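Local coordinates for cytolethal distending toxin protein C (Haemophilus ducreyi, PDB 1SR4) that forms, with subunits A and B, a tripartite bacterial genotoxin, in which it serves as a lectin-like chain that probably binds carbohydrate, at residues I20-L25 and V66-V71; L59-T64 and G130-G135; A73-A78 and T84-D89. All coordinates share one frame; numbering follows the deposited sequence.

Contact 1. Residues I20-L25 and V66-V71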
loop_
_atom_site.group_PDB
_atom_site.type_symbol
_atom_site.label_atom_id
_atom_site.label_comp_id
_atom_site.label_asym_id
_atom_site.label_seq_id
_atom_site.Cartn_x
_atom_site.Cartn_y
_atom_site.Cartn_z
ATOM N N ILE C 20 12.748 0.685 6.780
ATOM C CA ILE C 20 12.740 1.420 5.516
ATOM C C ILE C 20 14.124 1.974 5.198
ATOM O O ILE C 20 15.048 1.912 6.029
ATOM C CB ILE C 20 11.837 2.683 5.595
ATOM C CG1 ILE C 20 12.485 3.677 6.572
ATOM C CG2 ILE C 20 10.415 2.323 6.063
ATOM C CD1 ILE C 20 11.885 5.083 6.577
ATOM N N SER C 21 14.262 2.495 3.982
ATOM C CA SER C 21 15.453 3.229 3.605
ATOM C C SER C 21 14.782 4.538 3.166
ATOM O O SER C 21 13.700 4.516 2.580
ATOM C CB SER C 21 16.233 2.594 2.453
ATOM O OG SER C 21 17.241 1.719 2.955
ATOM N N LEU C 22 15.399 5.663 3.498
ATOM C CA LEU C 22 14.866 6.975 3.161
ATOM C C LEU C 22 15.735 7.539 2.052
ATOM O O LEU C 22 16.923 7.761 2.260
ATOM C CB LEU C 22 14.933 7.869 4.402
ATOM C CG LEU C 22 14.353 9.285 4.353
ATOM C CD1 LEU C 22 12.875 9.253 3.971
ATOM C CD2 LEU C 22 14.523 9.920 5.740
ATOM N N ARG C 23 15.141 7.776 0.883
ATOM C CA ARG C 23 15.885 8.276 -0.261
ATOM C C ARG C 23 15.356 9.586 -0.844
ATOM O O ARG C 23 14.155 9.786 -0.963
ATOM C CB ARG C 23 15.881 7.243 -1.405
ATOM C CG ARG C 23 16.558 5.911 -1.120
ATOM C CD ARG C 23 16.395 4.985 -2.313
ATOM N NE ARG C 23 16.940 3.650 -2.094
ATOM C CZ ARG C 23 18.115 3.224 -2.560
ATOM N NH1 ARG C 23 18.886 4.033 -3.283
ATOM N NH2 ARG C 23 18.518 1.979 -2.307
ATOM N N SER C 24 16.267 10.464 -1.227
ATOM C CA SER C 24 15.879 11.710 -1.880
ATOM C C SER C 24 15.437 11.279 -3.274
ATOM O O SER C 24 16.120 10.475 -3.907
ATOM C CB SER C 24 17.092 12.632 -2.030
ATOM O OG SER C 24 16.856 13.595 -3.048
ATOM N N LEU C 25 14.322 11.798 -3.768
ATOM C CA LEU C 25 13.904 11.403 -5.104
ATOM C C LEU C 25 14.736 12.102 -6.163
ATOM O O LEU C 25 14.691 11.741 -7.339
ATOM C CB LEU C 25 12.423 11.688 -5.332
ATOM C CG LEU C 25 11.507 10.832 -4.458
ATOM C CD1 LEU C 25 10.093 10.896 -5.038
ATOM C CD2 LEU C 25 12.005 9.377 -4.431
ATOM N N VAL C 66 7.017 11.706 13.230
ATOM C CA VAL C 66 7.777 10.468 13.337
ATOM C C VAL C 66 9.233 10.711 13.713
ATOM O O VAL C 66 9.689 11.846 13.851
ATOM C CB VAL C 66 7.811 9.676 11.984
ATOM C CG1 VAL C 66 6.391 9.429 11.459
ATOM C CG2 VAL C 66 8.648 10.444 10.948
ATOM N N GLN C 67 9.948 9.611 13.891
ATOM C CA GLN C 67 11.374 9.653 14.149
ATOM C C GLN C 67 11.916 8.530 13.275
ATOM O O GLN C 67 11.210 7.565 12.999
ATOM C CB GLN C 67 11.696 9.364 15.617
ATOM C CG GLN C 67 11.257 10.448 16.595
ATOM C CD GLN C 67 11.555 10.053 18.031
ATOM O OE1 GLN C 67 11.090 9.016 18.495
ATOM N NE2 GLN C 67 12.340 10.870 18.734
ATOM N N PHE C 68 13.154 8.670 12.824
ATOM C CA PHE C 68 13.794 7.639 12.027
ATOM C C PHE C 68 14.842 7.077 12.988
ATOM O O PHE C 68 15.826 7.744 13.306
ATOM C CB PHE C 68 14.438 8.259 10.787
ATOM C CG PHE C 68 13.452 8.985 9.903
ATOM C CD1 PHE C 68 12.491 8.282 9.186
ATOM C CD2 PHE C 68 13.440 10.377 9.848
ATOM C CE1 PHE C 68 11.524 8.959 8.426
ATOM C CE2 PHE C 68 12.477 11.055 9.093
ATOM C CZ PHE C 68 11.523 10.345 8.386
ATOM N N LYS C 69 14.612 5.852 13.451
ATOM C CA LYS C 69 15.488 5.198 14.419
ATOM C C LYS C 69 16.464 4.185 13.839
ATOM O O LYS C 69 16.136 3.419 12.932
ATOM C CB LYS C 69 14.623 4.517 15.488
ATOM C CG LYS C 69 15.389 3.777 16.581
ATOM C CD LYS C 69 14.421 2.984 17.460
ATOM C CE LYS C 69 15.157 2.033 18.412
ATOM N NZ LYS C 69 16.065 1.111 17.665
ATOM N N VAL C 70 17.668 4.189 14.391
ATOM C CA VAL C 70 18.727 3.282 13.988
ATOM C C VAL C 70 18.369 1.884 14.474
ATOM O O VAL C 70 17.840 1.710 15.574
ATOM C CB VAL C 70 20.088 3.687 14.630
ATOM C CG1 VAL C 70 21.159 2.643 14.323
ATOM C CG2 VAL C 70 20.525 5.058 14.098
ATOM N N VAL C 71 18.652 0.888 13.655
ATOM C CA VAL C 71 18.368 -0.480 14.049
ATOM C C VAL C 71 19.291 -0.882 15.207
ATOM O O VAL C 71 20.505 -0.719 15.118
ATOM C CB VAL C 71 18.615 -1.454 12.878
ATOM C CG1 VAL C 71 18.453 -2.899 13.349
ATOM C CG2 VAL C 71 17.634 -1.149 11.731
#

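Contact 2. Residues L59-T64 and G130-G135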
loop_
_atom_site.group_PDB
_atom_site.type_symbol
_atom_site.label_atom_id
_atom_site.label_comp_id
_atom_site.label_asym_id
_atom_site.label_seq_id
_atom_site.Cartn_x
_atom_site.Cartn_y
_atom_site.Cartn_z
ATOM N N LEU C 59 2.687 23.570 14.485
ATOM C CA LEU C 59 3.214 23.567 13.123
ATOM C C LEU C 59 3.104 22.214 12.418
ATOM O O LEU C 59 3.740 22.002 11.384
ATOM C CB LEU C 59 4.680 24.020 13.142
ATOM C CG LEU C 59 4.907 25.395 13.793
ATOM C CD1 LEU C 59 6.394 25.729 13.826
ATOM C CD2 LEU C 59 4.137 26.457 13.012
ATOM N N ARG C 60 2.292 21.306 12.957
ATOM C CA ARG C 60 2.169 19.976 12.356
ATOM C C ARG C 60 1.618 20.030 10.935
ATOM O O ARG C 60 1.887 19.150 10.125
ATOM C CB ARG C 60 1.326 19.046 13.238
ATOM C CG ARG C 60 1.241 17.600 12.718
ATOM C CD ARG C 60 0.770 16.659 13.817
ATOM N NE ARG C 60 -0.595 16.945 14.258
ATOM C CZ ARG C 60 -1.675 16.662 13.540
ATOM N NH1 ARG C 60 -1.538 16.092 12.343
ATOM N NH2 ARG C 60 -2.891 16.919 14.021
ATOM N N ASP C 61 0.823 21.046 10.639
ATOM C CA ASP C 61 0.341 21.222 9.275
ATOM C C ASP C 61 -0.320 19.947 8.741
ATOM O O ASP C 61 -0.177 19.602 7.562
ATOM C CB ASP C 61 1.555 21.626 8.416
ATOM C CG ASP C 61 1.179 22.230 7.063
ATOM O OD1 ASP C 61 0.031 22.677 6.893
ATOM O OD2 ASP C 61 2.059 22.279 6.169
ATOM N N GLY C 62 -1.040 19.247 9.613
ATOM C CA GLY C 62 -1.726 18.034 9.200
ATOM C C GLY C 62 -0.876 16.836 8.789
ATOM O O GLY C 62 -1.405 15.873 8.240
ATOM N N GLY C 63 0.429 16.873 9.046
ATOM C CA GLY C 63 1.268 15.737 8.697
ATOM C C GLY C 63 1.332 14.730 9.839
ATOM O O GLY C 63 0.579 14.847 10.814
ATOM N N THR C 64 2.225 13.749 9.720
ATOM C CA THR C 64 2.383 12.713 10.745
ATOM C C THR C 64 3.759 12.819 11.395
ATOM O O THR C 64 4.779 12.726 10.718
ATOM C CB THR C 64 2.255 11.304 10.129
ATOM O OG1 THR C 64 0.966 11.170 9.519
ATOM C CG2 THR C 64 2.458 10.223 11.202
ATOM N N GLY C 130 8.187 28.400 3.744
ATOM C CA GLY C 130 6.958 29.162 3.867
ATOM C C GLY C 130 6.015 28.674 4.944
ATOM O O GLY C 130 6.424 28.014 5.905
ATOM N N GLY C 131 4.742 29.019 4.797
ATOM C CA GLY C 131 3.748 28.578 5.758
ATOM C C GLY C 131 3.263 27.194 5.353
ATOM O O GLY C 131 4.027 26.399 4.809
ATOM N N SER C 132 2.000 26.893 5.613
ATOM C CA SER C 132 1.457 25.586 5.264
ATOM C C SER C 132 1.811 25.183 3.830
ATOM O O SER C 132 1.749 26.003 2.901
ATOM C CB SER C 132 -0.067 25.590 5.420
ATOM O OG SER C 132 -0.612 24.335 5.060
ATOM N N VAL C 133 2.193 23.922 3.647
ATOM C CA VAL C 133 2.522 23.451 2.314
ATOM C C VAL C 133 1.295 22.881 1.592
ATOM O O VAL C 133 1.398 22.451 0.448
ATOM C CB VAL C 133 3.628 22.356 2.349
ATOM C CG1 VAL C 133 4.924 22.941 2.886
ATOM C CG2 VAL C 133 3.174 21.172 3.217
ATOM N N SER C 134 0.130 22.899 2.234
ATOM C CA SER C 134 -1.067 22.317 1.613
ATOM C C SER C 134 -1.376 22.831 0.223
ATOM O O SER C 134 -1.474 24.033 0.017
ATOM C CB SER C 134 -2.316 22.560 2.466
ATOM O OG SER C 134 -2.212 21.930 3.716
ATOM N N GLY C 135 -1.544 21.910 -0.722
ATOM C CA GLY C 135 -1.891 22.295 -2.077
ATOM C C GLY C 135 -0.811 22.961 -2.902
ATOM O O GLY C 135 -1.078 23.383 -4.019
HETATM O O HOH W 1 -2.742 22.384 6.906
#

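Contact 3. Residues A73-A78 and T84-D89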
loop_
_atom_site.group_PDB
_atom_site.type_symbol
_atom_site.label_atom_id
_atom_site.label_comp_id
_atom_site.label_asym_id
_atom_site.label_seq_id
_atom_site.Cartn_x
_atom_site.Cartn_y
_atom_site.Cartn_z
ATOM N N ALA C 73 19.703 0.479 18.209
ATOM C CA ALA C 73 20.231 1.528 19.083
ATOM C C ALA C 73 19.205 2.628 19.340
ATOM O O ALA C 73 18.312 2.876 18.520
ATOM C CB ALA C 73 21.481 2.133 18.470
ATOM N N ALA C 74 19.352 3.294 20.480
ATOM C CA ALA C 74 18.457 4.369 20.854
ATOM C C ALA C 74 18.925 5.673 20.205
ATOM O O ALA C 74 19.018 6.712 20.869
ATOM C CB ALA C 74 18.423 4.516 22.382
ATOM N N LYS C 75 19.226 5.611 18.912
ATOM C CA LYS C 75 19.671 6.779 18.176
ATOM C C LYS C 75 18.694 7.052 17.043
ATOM O O LYS C 75 18.118 6.126 16.469
ATOM C CB LYS C 75 21.074 6.558 17.619
ATOM C CG LYS C 75 22.106 6.233 18.685
ATOM C CD LYS C 75 22.182 7.353 19.727
ATOM C CE LYS C 75 23.138 7.009 20.872
ATOM N NZ LYS C 75 23.283 8.151 21.807
ATOM N N CYS C 76 18.527 8.332 16.717
ATOM C CA CYS C 76 17.597 8.754 15.680
ATOM C C CYS C 76 18.206 9.795 14.748
ATOM O O CYS C 76 19.050 10.600 15.158
ATOM C CB CYS C 76 16.332 9.333 16.336
ATOM S SG CYS C 76 15.160 8.125 17.057
ATOM N N PHE C 77 17.779 9.773 13.490
ATOM C CA PHE C 77 18.269 10.725 12.511
ATOM C C PHE C 77 18.126 12.161 13.027
ATOM O O PHE C 77 17.112 12.512 13.630
ATOM C CB PHE C 77 17.485 10.584 11.202
ATOM C CG PHE C 77 17.729 11.703 10.241
ATOM C CD1 PHE C 77 18.861 11.705 9.435
ATOM C CD2 PHE C 77 16.869 12.795 10.199
ATOM C CE1 PHE C 77 19.137 12.787 8.597
ATOM C CE2 PHE C 77 17.133 13.891 9.366
ATOM C CZ PHE C 77 18.269 13.886 8.565
ATOM N N ALA C 78 19.135 12.989 12.776
ATOM C CA ALA C 78 19.092 14.391 13.195
ATOM C C ALA C 78 20.164 15.209 12.467
ATOM O O ALA C 78 21.131 14.648 11.956
ATOM C CB ALA C 78 19.292 14.492 14.716
ATOM N N THR C 84 22.979 11.542 13.543
ATOM C CA THR C 84 22.049 11.005 14.536
ATOM C C THR C 84 22.360 11.562 15.919
ATOM O O THR C 84 23.448 12.087 16.163
ATOM C CB THR C 84 22.150 9.463 14.705
ATOM O OG1 THR C 84 23.479 9.126 15.117
ATOM C CG2 THR C 84 21.801 8.730 13.412
ATOM N N THR C 85 21.391 11.442 16.816
ATOM C CA THR C 85 21.573 11.842 18.197
ATOM C C THR C 85 20.576 11.005 18.997
ATOM O O THR C 85 19.796 10.235 18.414
ATOM C CB THR C 85 21.354 13.385 18.425
ATOM O OG1 THR C 85 21.745 13.718 19.765
ATOM C CG2 THR C 85 19.886 13.782 18.248
ATOM N N ASP C 86 20.617 11.126 20.320
ATOM C CA ASP C 86 19.714 10.388 21.196
ATOM C C ASP C 86 18.257 10.655 20.805
ATOM O O ASP C 86 17.864 11.810 20.589
ATOM C CB ASP C 86 19.941 10.817 22.645
ATOM C CG ASP C 86 19.244 9.907 23.639
ATOM O OD1 ASP C 86 18.001 9.750 23.559
ATOM O OD2 ASP C 86 19.949 9.344 24.510
ATOM N N CYS C 87 17.455 9.595 20.732
ATOM C CA CYS C 87 16.060 9.739 20.335
ATOM C C CYS C 87 15.252 10.614 21.290
ATOM O O CYS C 87 14.254 11.216 20.883
ATOM C CB CYS C 87 15.397 8.362 20.162
ATOM S SG CYS C 87 16.026 7.361 18.756
ATOM N N LYS C 88 15.693 10.716 22.544
ATOM C CA LYS C 88 14.999 11.552 23.530
ATOM C C LYS C 88 15.096 13.058 23.235
ATOM O O LYS C 88 14.325 13.854 23.785
ATOM C CB LYS C 88 15.539 11.280 24.940
ATOM C CG LYS C 88 15.053 9.970 25.584
ATOM C CD LYS C 88 15.689 8.703 24.971
ATOM C CE LYS C 88 14.833 8.093 23.854
ATOM N NZ LYS C 88 15.282 6.719 23.441
ATOM N N ASP C 89 16.046 13.460 22.397
ATOM C CA ASP C 89 16.180 14.881 22.040
ATOM C C ASP C 89 15.178 15.140 20.914
ATOM O O ASP C 89 15.545 15.307 19.746
ATOM C CB ASP C 89 17.607 15.185 21.565
ATOM C CG ASP C 89 17.798 16.641 21.176
ATOM O OD1 ASP C 89 16.830 17.413 21.293
ATOM O OD2 ASP C 89 18.915 17.014 20.742
#

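Contact 1. Residues I20-L25 and V66-V71
Leu22 and Phe68 mark the closest approach of the two backbones, with their CA atoms 9.0 Å apart, too far for direct strand pairing. Strand 46-50 lies between strand 19-24 and strand 64-69 in the sheet and is antiparallel to both, so 20-25 and 66-71 communicate through side chains alone. Ile20 and Leu22 on one strand and Phe68 on the other turn their side chains toward each other.

The phenyl ring of Phe68 receives the isobutyl group of Leu22 from above: methyl CD2 of Leu22 sits 4.0 Å from the ring centroid, only 8° off the ring normal, a centred CH-pi contact. The leucine reaches that place because CG stands opposite the backbone N (chi1 -176°), extending the branch across the interior at about a right angle to the phenylalanine side chain. Ile20 adds a second, slanting contact, its CD1 lying 4.2 Å from CD1 of Phe68.

Around this cluster, Trp46, Leu48 and Phe77 touch Phe68 and Ile146 packs on Ile20 and Leu22; Gln247 of toxin protein B, another chain, packs on Ile20. A ring packed by aliphatic branches that reach past the intervening strand 46-50 is consistent with the hydrophobic core of the ricin-type beta-trefoil family.

Contact 2. Residues L59-T64 and G130-G135
Asp61 joins two loops by letting its carboxylate grip Ser132 and Val133. It occupies the first corner of a type I' beta turn running from Arg60 to Gly63, and both corner residues, Asp61 and Gly62, have positive phi. The receiving loop carries an ST turn, so a turn on one side meets a turn on the other.

From CB the side chain extends with CG opposite the backbone N (chi1 -164°), which carries the acid group over to 130-135. CG itself comes within 3.8 Å of Ser132 CA. The two oxygens then divide the work. OD1 accepts a short bond from the hydroxyl of Ser132, with 2.6 Å between Ser132 OG and Asp61 OD1; the donor approaches on the syn side, 15° out of the carboxylate plane. A water also donates to Asp61 OD1, and bridges from there to Ser134 OG. OD2 takes the backbone amide of Val133 through its syn lone pair, Val133 N to Asp61 OD2 being 3.0 Å with a nearly straight N-H...O angle of 168°. Methyl CG2 of Val133 lies against the same oxygen. Two donors from consecutive residues thus fix the rotation of the carboxylate, and a salt bridge from Lys108 to OD2 probably favours its negative charge.

Subunit A of the toxin borders this junction: Asn206 of that chain donates to Asp61 O through ND2, and its backbone O is hydrogen-bonded to Ser134 OG. Within the type I' turn, Arg60 reaches forward along the chain, its NH1 meeting Gly63 O at 2.9 Å. In the other loop, the Ser132 hydroxyl that donates to Asp61 also accepts: Ser134 N bonds Ser132 OG at 3.3 Å, closing the ST turn.

Contact 3. Residues A73-A78 and T84-D89
Thr85 O takes its hydrogen bond from Cys76 N at 2.8 Å, and the neighbouring CA-H of Lys75 makes a weaker contact with the same oxygen, Lys75 CA to Thr85 O 3.5 Å. The return bond, Thr85 N to Cys76 O at 3.0 Å, completes an antiparallel hydrogen-bonded pair. Thr84 CA approaches that second carbonyl in the same way. Lys75 with Asp86 and Phe77 with Thr84 form the flanking non-hydrogen-bonded pairs of this short beta hairpin.

A disulfide links the middle of strand 75-77 to the residue just after strand 84-86. Cys76 SG is joined to Cys87 SG by a right-handed bridge (2.1 Å, chi3 95°), two residues past the Thr85 that faces Cys76, so the crosslink runs diagonally. It is seconded by Cys87 N, which bonds Ala74 O at 3.3 Å from well above the carbonyl plane. At the other end, Thr85 CG2 rests on Ala78 CB, 3.7 Å away.

Asp86 shapes the exit. Its CG lies opposite the backbone N (chi1 -169°), and OD1 uses its anti lone pair to take Lys88 N at 2.7 Å from Asp86 OD1, an Asx turn overlapping the type I turn that ends at Asp89. Lys75 NZ lies near the same carboxylate, too distant for a salt bridge.

Asp89 occupies the N-cap position of helix 90-93, whose Thr93 touches Cys76 and Thr85. Strand 75-77 faces strand 64-69 as well: Cys76 packs on Gln67 and Lys69, Gln67 NE2 bonds Cys87 O, and the Phe77 ring meets that of Phe95 in strand 95-99.

Strand 64-69 ties the three contacts together. Contact 2 begins in the turn just before it, contact 1 uses its body, and contact 3 follows it in the chain, docking through bonds that probably run from Phe77 N to Phe68 O and from Val70 N to Lys75 O. Centres of contacts 1 and 3 are about 12 Å apart, those of 1 and 2 about 20 Å, and those of 2 and 3 about 24 Å. Along the sequence contacts 1 and 2 interleave, whereas contact 3 is nested within the loop closed by contact 2. A buried core, a disulfide-locked hairpin and a loop junction bordering subunit A thus belong to one trefoil-family domain.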